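Local structure of spindle assembly checkpoint serine/threonine-protein kinase BUB1 (3ESL) at residues Asp27-Leu32 with Gln68-Tyr73; Ser58-Cys63 with Ile84-Leu89; Arg78-Trp83 with Leu114-Glu119. The protein is a serine/threonine kinase of the spindle assembly checkpoint, which delays anaphase until chromosomes are bioriented, seen here as its all-helical, TPR-like N-terminal domain. One frame throughout, in Å; residues are numbered along the deposited sequence.

Contact 1 of 3, residues Asp27-Leu32 with Gln68-Tyr73; sequences DDPLDL and QDMETY
The ring of Y73 carries this contact, and its two apolar partners are L30 and P29. L30 runs past the tyrosine in the opposite direction on the CE1 side, with L30 CB 3.5 Å from Y73 CE1 and L30 CD2 following, 3.8 Å from that carbon. P29 lies by the CE2 side, its CG 4.0 Å from Y73 CE2. Both are displaced to the same side of the ring plane and meet the ring obliquely. M70 adds a looser touch: its extended chain carries the methyl CE to 4.2 Å from P29 CG. I67 of helix 49-67 touches both P29 and Y73 and so continues the apolar patch, while L30 reaches on to C63, F79 and I82.

In the fold, the loop that leaves helix 49-67 comes back to the first turn of helix 29-47, the helix that precedes it, and closes the hairpin the two form. Y73 belongs to a short 3-10 turn in which its N is bonded to M70 O, just before helix 77-90. A hairpin of this kind is the building element of TPR-like domains.

Toward the polar edge everything gathers on Y73 OH. Y73 OH lies 3.1 Å from P29 CD and donates a 2.7 Å hydrogen bond to D28 OD1, through the lone pair pointing away from the other carboxylate oxygen. With CG anti to the D28 backbone nitrogen (chi1 -167°), the carboxylate comes to the ring edge, nearly coplanar with the ring, the planes only 20° apart. The same hydroxyl accepts a weak but fairly straight bond from L30 N, 3.3 Å from Y73 OH. The second oxygen, D28 OD2, is taken by a salt bridge to R78 NH1 of helix 77-90.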
loop_
_atom_site.group_PDB
_atom_site.type_symbol
_atom_site.label_atom_id
_atom_site.label_comp_id
_atom_site.label_asym_id
_atom_site.label_seq_id
_atom_site.Cartn_x
_atom_site.Cartn_y
_atom_site.Cartn_z
ATOM N N ASP A 27 16.664 12.629 -9.294
ATOM C CA ASP A 27 15.702 13.526 -8.612
ATOM C C ASP A 27 14.466 12.742 -8.202
ATOM O O ASP A 27 13.890 12.989 -7.141
ATOM C CB ASP A 27 15.275 14.662 -9.532
ATOM C CG ASP A 27 16.423 15.584 -9.866
ATOM O OD1 ASP A 27 17.102 16.010 -8.915
ATOM O OD2 ASP A 27 16.657 15.826 -11.071
ATOM N N ASP A 28 14.055 11.810 -9.058
ATOM C CA ASP A 28 12.830 11.024 -8.825
ATOM C C ASP A 28 13.138 9.521 -8.922
ATOM O O ASP A 28 12.722 8.850 -9.865
ATOM C CB ASP A 28 11.768 11.448 -9.860
ATOM C CG ASP A 28 10.347 10.946 -9.536
ATOM O OD1 ASP A 28 10.044 10.500 -8.410
ATOM O OD2 ASP A 28 9.524 11.005 -10.467
ATOM N N PRO A 29 13.846 8.977 -7.915
ATOM C CA PRO A 29 14.204 7.556 -7.968
ATOM C C PRO A 29 12.957 6.649 -8.027
ATOM O O PRO A 29 13.006 5.543 -8.591
ATOM C CB PRO A 29 14.981 7.350 -6.667
ATOM C CG PRO A 29 14.478 8.472 -5.740
ATOM C CD PRO A 29 14.308 9.624 -6.670
ATOM N N LEU A 30 11.836 7.118 -7.478
ATOM C CA LEU A 30 10.596 6.327 -7.544
ATOM C C LEU A 30 10.220 5.998 -8.999
ATOM O O LEU A 30 9.724 4.901 -9.286
ATOM C CB LEU A 30 9.441 7.077 -6.865
ATOM C CG LEU A 30 8.093 6.340 -6.849
ATOM C CD1 LEU A 30 8.224 4.973 -6.196
ATOM C CD2 LEU A 30 7.061 7.187 -6.109
ATOM N N ASP A 31 10.475 6.930 -9.912
ATOM C CA ASP A 31 10.123 6.735 -11.323
ATOM C C ASP A 31 10.829 5.530 -11.939
ATOM O O ASP A 31 10.225 4.810 -12.721
ATOM C CB ASP A 31 10.411 7.997 -12.131
ATOM C CG ASP A 31 9.814 7.945 -13.521
ATOM O OD1 ASP A 31 8.583 7.747 -13.626
ATOM O OD2 ASP A 31 10.591 8.095 -14.498
ATOM N N LEU A 32 12.080 5.290 -11.550
ATOM C CA LEU A 32 12.832 4.152 -12.102
ATOM C C LEU A 32 12.228 2.839 -11.584
ATOM O O LEU A 32 11.999 1.909 -12.364
ATOM C CB LEU A 32 14.334 4.265 -11.789
ATOM C CG LEU A 32 15.205 3.055 -12.187
ATOM C CD1 LEU A 32 15.119 2.743 -13.680
ATOM C CD2 LEU A 32 16.667 3.285 -11.748
ATOM N N GLN A 68 10.982 4.504 1.490
ATOM C CA GLN A 68 10.202 4.731 2.732
ATOM C C GLN A 68 10.727 5.811 3.691
ATOM O O GLN A 68 9.932 6.475 4.363
ATOM C CB GLN A 68 9.986 3.437 3.524
ATOM C CG GLN A 68 11.279 2.820 4.100
ATOM C CD GLN A 68 11.036 1.655 5.049
ATOM O OE1 GLN A 68 11.982 0.969 5.465
ATOM N NE2 GLN A 68 9.777 1.421 5.394
ATOM N N ASP A 69 12.037 5.964 3.779
ATOM C CA ASP A 69 12.587 6.915 4.755
ATOM C C ASP A 69 12.834 8.301 4.150
ATOM O O ASP A 69 13.217 9.236 4.867
ATOM C CB ASP A 69 13.835 6.356 5.455
ATOM C CG ASP A 69 13.502 5.274 6.495
ATOM O OD1 ASP A 69 12.499 5.412 7.230
ATOM O OD2 ASP A 69 14.262 4.290 6.588
ATOM N N MET A 70 12.584 8.426 2.840
ATOM C CA MET A 70 12.590 9.717 2.165
ATOM C C MET A 70 11.272 10.416 2.479
ATOM O O MET A 70 10.219 10.081 1.896
ATOM C CB MET A 70 12.746 9.552 0.650
ATOM C CG MET A 70 14.088 8.994 0.216
ATOM S SD MET A 70 14.158 8.825 -1.574
ATOM C CE MET A 70 15.844 8.273 -1.793
ATOM N N GLU A 71 11.343 11.383 3.390
ATOM C CA GLU A 71 10.170 12.117 3.870
ATOM C C GLU A 71 9.425 12.836 2.753
ATOM O O GLU A 71 8.209 13.053 2.842
ATOM C CB GLU A 71 10.579 13.124 4.950
ATOM C CG GLU A 71 11.033 12.478 6.253
ATOM C CD GLU A 71 11.405 13.493 7.320
ATOM O OE1 GLU A 71 12.425 14.200 7.154
ATOM O OE2 GLU A 71 10.680 13.570 8.334
ATOM N N THR A 72 10.161 13.206 1.705
ATOM C CA THR A 72 9.585 13.939 0.578
ATOM C C THR A 72 8.520 13.107 -0.146
ATOM O O THR A 72 7.625 13.676 -0.761
ATOM C CB THR A 72 10.640 14.401 -0.448
ATOM O OG1 THR A 72 11.186 13.261 -1.123
ATOM C CG2 THR A 72 11.775 15.227 0.213
ATOM N N TYR A 73 8.643 11.778 -0.089
ATOM C CA TYR A 73 7.692 10.873 -0.770
ATOM C C TYR A 73 6.489 10.436 0.081
ATOM O O TYR A 73 5.603 9.698 -0.406
ATOM C CB TYR A 73 8.447 9.634 -1.239
ATOM C CG TYR A 73 9.206 9.800 -2.531
ATOM C CD1 TYR A 73 8.531 9.910 -3.755
ATOM C CD2 TYR A 73 10.606 9.802 -2.545
ATOM C CE1 TYR A 73 9.225 10.032 -4.950
ATOM C CE2 TYR A 73 11.301 9.895 -3.735
ATOM C CZ TYR A 73 10.614 10.013 -4.926
ATOM O OH TYR A 73 11.295 10.112 -6.102
#

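Contact 2 of 3, residues Ser58-Cys63 with Ile84-Leu89; sequences STMERC and IWYINL
M60 and E61 pack against Y86 where two consecutive, roughly antiparallel helices, 49-67 and 77-90, lie side by side in the TPR-like array. The short segments approach to 10.7 Å between axes, with their directions 142° apart. Two neighbouring side chains on the first helix do most of the work.

M60 reaches across in full, then bends at its last torsion (chi3 73°) and lays its methyl against the backbone of the second helix: M60 CE is 3.4 Å from Y86 N and 3.8 Å from W85 CB. Its sulfur brushes L89, while M60 CB comes to the ring edge of Y86, near the ring plane.

Y86 holds its ring out toward helix 49-67, CG anti to its own backbone nitrogen. E61 meets it obliquely. E61 CG sits 3.5 Å from Y86 CE1, and beyond it the carboxylate is turned 53° from the ring plane. F194 of helix 193-200 stacks on Y86 and also touches E61, bringing the C-terminal helix onto this interface.

The polar end is a short bond, 2.6 Å from Y86 OH to E61 OE2 on the anti side of the carboxylate, and R57 NE donates to that same hydroxyl. Together the two bonds fix which way the hydroxyl proton points, and R57, in a long and weak ion pair with E61 OE2, would be expected to favour the ionised carboxylate.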
loop_
_atom_site.group_PDB
_atom_site.type_symbol
_atom_site.label_atom_id
_atom_site.label_comp_id
_atom_site.label_asym_id
_atom_site.label_seq_id
_atom_site.Cartn_x
_atom_site.Cartn_y
_atom_site.Cartn_z
ATOM N N SER A 58 9.907 -9.039 -5.260
ATOM C CA SER A 58 11.213 -8.525 -4.816
ATOM C C SER A 58 11.454 -7.061 -5.177
ATOM O O SER A 58 12.002 -6.296 -4.378
ATOM C CB SER A 58 12.343 -9.399 -5.376
ATOM O OG SER A 58 13.590 -8.725 -5.305
ATOM N N THR A 59 11.047 -6.675 -6.382
ATOM C CA THR A 59 11.234 -5.315 -6.859
ATOM C C THR A 59 10.347 -4.364 -6.059
ATOM O O THR A 59 10.788 -3.267 -5.699
ATOM C CB THR A 59 10.971 -5.210 -8.369
ATOM O OG1 THR A 59 11.874 -6.102 -9.042
ATOM C CG2 THR A 59 11.252 -3.801 -8.862
ATOM N N MET A 60 9.122 -4.790 -5.780
ATOM C CA MET A 60 8.184 -3.931 -5.050
ATOM C C MET A 60 8.716 -3.734 -3.625
ATOM O O MET A 60 8.679 -2.630 -3.084
ATOM C CB MET A 60 6.782 -4.531 -5.042
ATOM C CG MET A 60 6.112 -4.477 -6.402
ATOM S SD MET A 60 4.449 -5.150 -6.346
ATOM C CE MET A 60 3.620 -3.838 -5.485
ATOM N N GLU A 61 9.239 -4.808 -3.035
ATOM C CA GLU A 61 9.805 -4.724 -1.687
ATOM C C GLU A 61 11.016 -3.789 -1.669
ATOM O O GLU A 61 11.146 -2.950 -0.762
ATOM C CB GLU A 61 10.170 -6.117 -1.166
ATOM C CG GLU A 61 8.962 -6.969 -0.910
ATOM C CD GLU A 61 9.312 -8.318 -0.313
ATOM O OE1 GLU A 61 10.517 -8.577 -0.100
ATOM O OE2 GLU A 61 8.368 -9.093 -0.060
ATOM N N ARG A 62 11.895 -3.930 -2.660
ATOM C CA ARG A 62 13.048 -3.032 -2.799
ATOM C C ARG A 62 12.604 -1.576 -2.892
ATOM O O ARG A 62 13.170 -0.699 -2.227
ATOM C CB ARG A 62 13.888 -3.403 -4.026
ATOM C CG ARG A 62 14.804 -4.590 -3.807
ATOM C CD ARG A 62 15.464 -5.004 -5.120
ATOM N NE ARG A 62 16.637 -4.192 -5.434
ATOM C CZ ARG A 62 17.404 -4.383 -6.506
ATOM N NH1 ARG A 62 17.107 -5.343 -7.360
ATOM N NH2 ARG A 62 18.463 -3.614 -6.725
ATOM N N CYS A 63 11.582 -1.331 -3.712
ATOM C CA CYS A 63 11.042 0.022 -3.885
ATOM C C CYS A 63 10.566 0.589 -2.542
ATOM O O CYS A 63 10.952 1.694 -2.140
ATOM C CB CYS A 63 9.880 -0.016 -4.872
ATOM S SG CYS A 63 9.055 1.578 -5.025
ATOM N N ILE A 84 -0.358 -0.156 -1.646
ATOM C CA ILE A 84 -1.673 -0.800 -1.761
ATOM C C ILE A 84 -1.659 -1.961 -2.771
ATOM O O ILE A 84 -2.306 -2.987 -2.540
ATOM C CB ILE A 84 -2.805 0.234 -2.010
ATOM C CG1 ILE A 84 -2.855 1.221 -0.841
ATOM C CG2 ILE A 84 -4.170 -0.461 -2.185
ATOM C CD1 ILE A 84 -3.676 2.456 -1.100
ATOM N N TRP A 85 -0.895 -1.822 -3.856
ATOM C CA TRP A 85 -0.718 -2.933 -4.801
ATOM C C TRP A 85 -0.031 -4.101 -4.116
ATOM O O TRP A 85 -0.419 -5.250 -4.299
ATOM C CB TRP A 85 0.054 -2.501 -6.044
ATOM C CG TRP A 85 -0.870 -1.969 -7.123
ATOM C CD1 TRP A 85 -1.036 -0.669 -7.493
ATOM C CD2 TRP A 85 -1.759 -2.741 -7.951
ATOM N NE1 TRP A 85 -1.970 -0.574 -8.506
ATOM C CE2 TRP A 85 -2.428 -1.833 -8.805
ATOM C CE3 TRP A 85 -2.047 -4.111 -8.058
ATOM C CZ2 TRP A 85 -3.373 -2.251 -9.757
ATOM C CZ3 TRP A 85 -2.988 -4.528 -9.008
ATOM C CH2 TRP A 85 -3.633 -3.598 -9.843
ATOM N N TYR A 86 0.968 -3.791 -3.294
ATOM C CA TYR A 86 1.678 -4.842 -2.569
ATOM C C TYR A 86 0.743 -5.628 -1.657
ATOM O O TYR A 86 0.727 -6.859 -1.676
ATOM C CB TYR A 86 2.876 -4.312 -1.771
ATOM C CG TYR A 86 3.698 -5.451 -1.205
ATOM C CD1 TYR A 86 4.743 -6.008 -1.945
ATOM C CD2 TYR A 86 3.386 -6.021 0.024
ATOM C CE1 TYR A 86 5.472 -7.081 -1.463
ATOM C CE2 TYR A 86 4.116 -7.104 0.514
ATOM C CZ TYR A 86 5.159 -7.607 -0.219
ATOM O OH TYR A 86 5.865 -8.663 0.275
ATOM N N ILE A 87 -0.018 -4.908 -0.846
ATOM C CA ILE A 87 -0.959 -5.534 0.073
ATOM C C ILE A 87 -1.948 -6.411 -0.701
ATOM O O ILE A 87 -2.181 -7.557 -0.326
ATOM C CB ILE A 87 -1.686 -4.463 0.914
ATOM C CG1 ILE A 87 -0.693 -3.737 1.843
ATOM C CG2 ILE A 87 -2.843 -5.071 1.734
ATOM C CD1 ILE A 87 -1.217 -2.380 2.334
ATOM N N ASN A 88 -2.494 -5.873 -1.788
ATOM C CA ASN A 88 -3.527 -6.585 -2.566
ATOM C C ASN A 88 -2.999 -7.824 -3.297
ATOM O O ASN A 88 -3.685 -8.848 -3.374
ATOM C CB ASN A 88 -4.184 -5.644 -3.582
ATOM C CG ASN A 88 -5.021 -4.543 -2.937
ATOM O OD1 ASN A 88 -5.439 -4.638 -1.787
ATOM N ND2 ASN A 88 -5.277 -3.486 -3.704
ATOM N N LEU A 89 -1.796 -7.725 -3.854
ATOM C CA LEU A 89 -1.204 -8.819 -4.620
ATOM C C LEU A 89 -0.635 -9.924 -3.736
ATOM O O LEU A 89 -0.761 -11.113 -4.060
ATOM C CB LEU A 89 -0.100 -8.296 -5.529
ATOM C CG LEU A 89 -0.527 -7.424 -6.707
ATOM C CD1 LEU A 89 0.725 -6.879 -7.355
ATOM C CD2 LEU A 89 -1.365 -8.227 -7.713
#

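Contact 3 of 3, residues Arg78-Trp83 with Leu114-Glu119; sequences RFLKIW and LSLFYE
L80 CD1 comes to the edge of the F117 ring, near its plane, 4.3 Å from F117 CD1. That ring in turn directs an edge at its neighbour along the helix, F117 CD2 lying 3.7 Å above the plane of Y118 and over its centre. A second aromatic pair stands on helix 77-90: W83 NE1 sits above one face of F79, offset toward the rim, and F79 CD2 lies at the edge of the indole, in its plane.

The contact itself is aliphatic and centres on L80 CD2. CG is anti to the L80 backbone nitrogen (chi1 178°), which extends the side chain straight at the beginning of helix 115-127. There L80 CD2 lies 3.7 Å from L114 CD1 and also touches L116 CB and F117 N. L114 and L80 slide past one another in opposite directions, so L114 CD1 also comes near L80 CB. L114 holds the N-cap position, and its carbonyl oxygen accepts a bond from F117 N; the first turn of the helix is thus what the methyl rests on.

Further out, K81 crosses L116 at about a right angle. K81 CG lies 4.0 Å from L116 CD2, and a bend at chi4 (-75°) turns NZ back to it, so both stem and amino end rest against this methyl on the more exposed side.

The two helices run nearly parallel here, 18° apart with axes 10.5 Å from each other. Helix 95-108, which joins them in sequence, packs alongside through M105, which meets both L80 and W83. This alternation of helices is the pattern of a TPR-like solenoid. I82 faces helices 29-47 and 49-67; from helix 115-127, S115 hydrogen-bonds to P148, and E119 forms a salt bridge to R151 and a hydrogen bond to S155.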
loop_
_atom_site.group_PDB
_atom_site.type_symbol
_atom_site.label_atom_id
_atom_site.label_comp_id
_atom_site.label_asym_id
_atom_site.label_seq_id
_atom_site.Cartn_x
_atom_site.Cartn_y
_atom_site.Cartn_z
ATOM N N ARG A 78 1.770 8.169 -6.052
ATOM C CA ARG A 78 2.384 7.038 -6.764
ATOM C C ARG A 78 2.986 6.032 -5.786
ATOM O O ARG A 78 2.860 4.814 -5.978
ATOM C CB ARG A 78 3.476 7.522 -7.710
ATOM C CG ARG A 78 3.009 8.547 -8.727
ATOM C CD ARG A 78 4.206 9.137 -9.488
ATOM N NE ARG A 78 5.124 9.848 -8.584
ATOM C CZ ARG A 78 6.389 10.143 -8.880
ATOM N NH1 ARG A 78 6.903 9.793 -10.055
ATOM N NH2 ARG A 78 7.144 10.784 -8.000
ATOM N N PHE A 79 3.646 6.546 -4.747
ATOM C CA PHE A 79 4.235 5.707 -3.708
ATOM C C PHE A 79 3.142 4.965 -2.927
ATOM O O PHE A 79 3.224 3.752 -2.698
ATOM C CB PHE A 79 5.070 6.568 -2.767
ATOM C CG PHE A 79 5.925 5.784 -1.808
ATOM C CD1 PHE A 79 6.645 4.656 -2.227
ATOM C CD2 PHE A 79 6.065 6.222 -0.492
ATOM C CE1 PHE A 79 7.464 3.945 -1.304
ATOM C CE2 PHE A 79 6.867 5.518 0.421
ATOM C CZ PHE A 79 7.572 4.390 0.008
ATOM N N LEU A 80 2.113 5.702 -2.520
ATOM C CA LEU A 80 0.972 5.078 -1.837
ATOM C C LEU A 80 0.427 3.895 -2.637
ATOM O O LEU A 80 0.142 2.840 -2.077
ATOM C CB LEU A 80 -0.127 6.105 -1.562
ATOM C CG LEU A 80 -1.367 5.493 -0.893
ATOM C CD1 LEU A 80 -0.995 4.775 0.411
ATOM C CD2 LEU A 80 -2.446 6.566 -0.658
ATOM N N LYS A 81 0.286 4.063 -3.948
ATOM C CA LYS A 81 -0.298 3.010 -4.764
ATOM C C LYS A 81 0.547 1.741 -4.752
ATOM O O LYS A 81 0.004 0.649 -4.802
ATOM C CB LYS A 81 -0.581 3.500 -6.181
ATOM C CG LYS A 81 -1.778 4.456 -6.255
ATOM C CD LYS A 81 -2.034 4.863 -7.710
ATOM C CE LYS A 81 -2.825 6.157 -7.797
ATOM N NZ LYS A 81 -4.267 5.977 -7.456
ATOM N N ILE A 82 1.869 1.890 -4.668
ATOM C CA ILE A 82 2.751 0.721 -4.593
ATOM C C ILE A 82 2.473 -0.070 -3.315
ATOM O O ILE A 82 2.358 -1.293 -3.370
ATOM C CB ILE A 82 4.246 1.095 -4.722
ATOM C CG1 ILE A 82 4.469 1.885 -6.013
ATOM C CG2 ILE A 82 5.129 -0.173 -4.719
ATOM C CD1 ILE A 82 5.794 2.602 -6.072
ATOM N N TRP A 83 2.327 0.630 -2.181
ATOM C CA TRP A 83 1.965 -0.030 -0.923
ATOM C C TRP A 83 0.657 -0.797 -1.079
ATOM O O TRP A 83 0.580 -1.957 -0.698
ATOM C CB TRP A 83 1.808 0.957 0.229
ATOM C CG TRP A 83 3.108 1.512 0.718
ATOM C CD1 TRP A 83 3.706 2.651 0.304
ATOM C CD2 TRP A 83 3.965 0.941 1.717
ATOM N NE1 TRP A 83 4.889 2.844 0.977
ATOM C CE2 TRP A 83 5.072 1.812 1.857
ATOM C CE3 TRP A 83 3.900 -0.216 2.511
ATOM C CZ2 TRP A 83 6.118 1.560 2.751
ATOM C CZ3 TRP A 83 4.947 -0.470 3.417
ATOM C CH2 TRP A 83 6.037 0.417 3.521
ATOM N N LEU A 114 -3.645 11.460 2.223
ATOM C CA LEU A 114 -4.327 11.024 1.001
ATOM C C LEU A 114 -5.582 10.197 1.279
ATOM O O LEU A 114 -5.523 9.207 2.019
ATOM C CB LEU A 114 -3.369 10.203 0.119
ATOM C CG LEU A 114 -2.119 10.974 -0.339
ATOM C CD1 LEU A 114 -1.190 10.038 -1.077
ATOM C CD2 LEU A 114 -2.514 12.178 -1.223
ATOM N N SER A 115 -6.696 10.584 0.650
ATOM C CA SER A 115 -7.978 9.871 0.814
ATOM C C SER A 115 -7.877 8.371 0.543
ATOM O O SER A 115 -8.495 7.562 1.240
ATOM C CB SER A 115 -9.053 10.475 -0.096
ATOM O OG SER A 115 -9.344 11.793 0.297
ATOM N N LEU A 116 -7.117 8.001 -0.485
ATOM C CA LEU A 116 -6.960 6.609 -0.862
ATOM C C LEU A 116 -6.497 5.745 0.305
ATOM O O LEU A 116 -6.942 4.602 0.442
ATOM C CB LEU A 116 -5.988 6.491 -2.042
ATOM C CG LEU A 116 -5.795 5.068 -2.591
ATOM C CD1 LEU A 116 -7.092 4.505 -3.132
ATOM C CD2 LEU A 116 -4.703 5.061 -3.637
ATOM N N PHE A 117 -5.616 6.293 1.144
ATOM C CA PHE A 117 -5.090 5.531 2.275
ATOM C C PHE A 117 -6.245 5.121 3.187
ATOM O O PHE A 117 -6.407 3.940 3.528
ATOM C CB PHE A 117 -4.053 6.339 3.056
ATOM C CG PHE A 117 -3.633 5.686 4.352
ATOM C CD1 PHE A 117 -2.638 4.716 4.366
ATOM C CD2 PHE A 117 -4.259 6.025 5.559
ATOM C CE1 PHE A 117 -2.263 4.091 5.572
ATOM C CE2 PHE A 117 -3.886 5.410 6.767
ATOM C CZ PHE A 117 -2.880 4.444 6.772
ATOM N N TYR A 118 -7.058 6.103 3.554
ATOM C CA TYR A 118 -8.173 5.843 4.467
ATOM C C TYR A 118 -9.235 4.973 3.833
ATOM O O TYR A 118 -9.798 4.093 4.504
ATOM C CB TYR A 118 -8.751 7.164 4.964
ATOM C CG TYR A 118 -7.726 7.946 5.734
ATOM C CD1 TYR A 118 -7.540 7.744 7.104
ATOM C CD2 TYR A 118 -6.914 8.879 5.087
ATOM C CE1 TYR A 118 -6.566 8.462 7.802
ATOM C CE2 TYR A 118 -5.948 9.595 5.779
ATOM C CZ TYR A 118 -5.781 9.386 7.128
ATOM O OH TYR A 118 -4.821 10.099 7.802
ATOM N N GLU A 119 -9.508 5.197 2.547
ATOM C CA GLU A 119 -10.488 4.359 1.818
ATOM C C GLU A 119 -10.103 2.877 1.808
ATOM O O GLU A 119 -10.926 1.999 2.106
ATOM C CB GLU A 119 -10.682 4.870 0.386
ATOM C CG GLU A 119 -11.355 6.243 0.343
ATOM C CD GLU A 119 -11.338 6.887 -1.040
ATOM O OE1 GLU A 119 -10.376 6.658 -1.808
ATOM O OE2 GLU A 119 -12.294 7.637 -1.355
#

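In the fold
From the N terminus, contact 1 opens first, at the start of helix 29-47, and closes on the loop after helix 49-67, enclosing that hairpin. Contact 2 opens within the span contact 1 encloses, on helix 49-67 at 58-63, and closes beyond it at 84-89, so the two cross. Contact 3 begins only after contact 1 has closed; its first segment, 78-83, precedes 84-89 on the same helix, and it ends at 114-119, crossing contact 2 in turn. Helix 77-90 is shared by contacts 2 and 3 and so ties the hairpin to the start of helix 115-127. Direct packing joins all three: I82 meets L30 and C63, M60 reaches I82, and I84 touches L116.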